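PDB 2EHH: dihydrodipicolinate synthase from Aquifex aeolicus, which probably catalyses the condensation of pyruvate with aspartate semialdehyde to 4-hydroxy-tetrahydrodipicolinate, a step of lysine biosynthesis. Local coordinates for residues A[279-282]-A[283-287]. Sequence-based numbering, arbitrary orientation.
Sequences NKLR and EVLKK
Leu281 holds its CG trans to the backbone N (chi1 173°), whereas Leu285, one turn on, turns its CG beside its own N (chi1 -61°); the CD1 methyl of Leu281 thereby meets CG of Leu285 at 4.1 Å, the two side chains slanting across each other. CG of Leu285 also lies 3.3 Å from O of Leu281, the carbonyl that accepts the Leu285 amide. Three more bonds, given by the amides of Glu283, Val284 and Lys286 to the carbonyls of Asn279, Lys280 and Arg282, continue the i to i+4 pattern of helix 275-287 across the junction. On the polar side, Lys286 runs its CD to within 3.9 Å of Arg282 CG, and a bend at chi3 (59°) carries its NZ to Glu283. Lys286 NZ binds Glu283 OE2 at 3.0 Å through the oxygen's syn lone pair, an i to i+3 salt bridge along the exposed surface. The guanidinium of Arg282 goes elsewhere, its NH1 pairing with the terminal carboxylate of Asn294. Lys280 folds back, its NZ 3.6 Å from CG2 of Val284. Leu281 and Leu285 pack against helix 250-258, and both leucines and Val284 also touch helix 226-242. Such a division into an apolar and a charged face marks an amphipathic alpha-helix, here in the C-terminal helical region that follows the TIM barrel of the DapA family.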
loop_
_atom_site.group_PDB
_atom_site.type_symbol
_atom_site.label_atom_id
_atom_site.label_comp_id
_atom_site.label_asym_id
_atom_site.label_seq_id
_atom_site.Cartn_x
_atom_site.Cartn_y
_atom_site.Cartn_z
ATOM N N ASN A 279 -29.728 -5.426 4.628
ATOM C CA ASN A 279 -30.774 -5.620 3.624
ATOM C C ASN A 279 -30.172 -6.087 2.303
ATOM O O ASN A 279 -30.785 -6.865 1.571
ATOM C CB ASN A 279 -31.571 -4.328 3.404
ATOM C CG ASN A 279 -32.643 -4.116 4.459
ATOM O OD1 ASN A 279 -33.402 -5.032 4.779
ATOM N ND2 ASN A 279 -32.719 -2.901 4.993
ATOM N N LYS A 280 -28.974 -5.603 1.994
ATOM C CA LYS A 280 -28.291 -6.000 0.769
ATOM C C LYS A 280 -28.014 -7.499 0.879
ATOM O O LYS A 280 -28.201 -8.255 -0.073
ATOM C CB LYS A 280 -26.974 -5.237 0.625
ATOM C CG LYS A 280 -26.231 -5.494 -0.680
ATOM C CD LYS A 280 -26.936 -4.847 -1.871
ATOM C CE LYS A 280 -26.191 -5.124 -3.175
ATOM N NZ LYS A 280 -26.012 -6.586 -3.409
ATOM N N LEU A 281 -27.574 -7.924 2.057
ATOM C CA LEU A 281 -27.282 -9.332 2.289
ATOM C C LEU A 281 -28.536 -10.173 2.101
ATOM O O LEU A 281 -28.514 -11.171 1.387
ATOM C CB LEU A 281 -26.738 -9.542 3.702
ATOM C CG LEU A 281 -26.557 -11.002 4.134
ATOM C CD1 LEU A 281 -25.554 -11.701 3.221
ATOM C CD2 LEU A 281 -26.080 -11.042 5.581
ATOM N N ARG A 282 -29.631 -9.765 2.739
ATOM C CA ARG A 282 -30.880 -10.511 2.625
ATOM C C ARG A 282 -31.288 -10.660 1.166
ATOM O O ARG A 282 -31.695 -11.739 0.736
ATOM C CB ARG A 282 -32.004 -9.820 3.410
ATOM C CG ARG A 282 -33.343 -10.555 3.343
ATOM C CD ARG A 282 -34.430 -9.787 4.079
ATOM N NE ARG A 282 -34.132 -9.664 5.503
ATOM C CZ ARG A 282 -34.254 -10.657 6.376
ATOM N NH1 ARG A 282 -34.675 -11.850 5.974
ATOM N NH2 ARG A 282 -33.946 -10.462 7.650
ATOM N N GLU A 283 -31.168 -9.580 0.401
ATOM C CA GLU A 283 -31.536 -9.625 -1.006
ATOM C C GLU A 283 -30.672 -10.596 -1.795
ATOM O O GLU A 283 -31.164 -11.278 -2.692
ATOM C CB GLU A 283 -31.470 -8.228 -1.631
ATOM C CG GLU A 283 -32.650 -7.351 -1.246
ATOM C CD GLU A 283 -33.976 -8.094 -1.345
ATOM O OE1 GLU A 283 -34.287 -8.625 -2.433
ATOM O OE2 GLU A 283 -34.705 -8.151 -0.331
ATOM N N VAL A 284 -29.387 -10.672 -1.468
ATOM C CA VAL A 284 -28.515 -11.602 -2.175
ATOM C C VAL A 284 -28.911 -13.043 -1.848
ATOM O O VAL A 284 -29.038 -13.884 -2.742
ATOM C CB VAL A 284 -27.028 -11.382 -1.810
ATOM C CG1 VAL A 284 -26.170 -12.480 -2.426
ATOM C CG2 VAL A 284 -26.566 -10.024 -2.320
ATOM N N LEU A 285 -29.119 -13.329 -0.567
ATOM C CA LEU A 285 -29.497 -14.680 -0.168
ATOM C C LEU A 285 -30.782 -15.116 -0.873
ATOM O O LEU A 285 -30.920 -16.273 -1.278
ATOM C CB LEU A 285 -29.676 -14.752 1.347
ATOM C CG LEU A 285 -28.432 -14.420 2.175
ATOM C CD1 LEU A 285 -28.719 -14.690 3.644
ATOM C CD2 LEU A 285 -27.253 -15.263 1.714
ATOM N N LYS A 286 -31.710 -14.179 -1.031
ATOM C CA LYS A 286 -32.981 -14.457 -1.692
ATOM C C LYS A 286 -32.795 -14.792 -3.169
ATOM O O LYS A 286 -33.509 -15.638 -3.710
ATOM C CB LYS A 286 -33.924 -13.260 -1.538
ATOM C CG LYS A 286 -34.474 -13.110 -0.126
ATOM C CD LYS A 286 -35.147 -11.763 0.094
ATOM C CE LYS A 286 -36.297 -11.530 -0.873
ATOM N NZ LYS A 286 -36.937 -10.207 -0.629
ATOM N N LYS A 287 -31.840 -14.136 -3.821
ATOM C CA LYS A 287 -31.581 -14.404 -5.230
ATOM C C LYS A 287 -31.089 -15.841 -5.377
ATOM O O LYS A 287 -31.262 -16.464 -6.424
ATOM C CB LYS A 287 -30.538 -13.425 -5.787
ATOM C CG LYS A 287 -30.046 -13.771 -7.193
ATOM C CD LYS A 287 -31.180 -13.793 -8.224
ATOM C CE LYS A 287 -31.477 -12.407 -8.788
ATOM N NZ LYS A 287 -30.327 -11.880 -9.589
#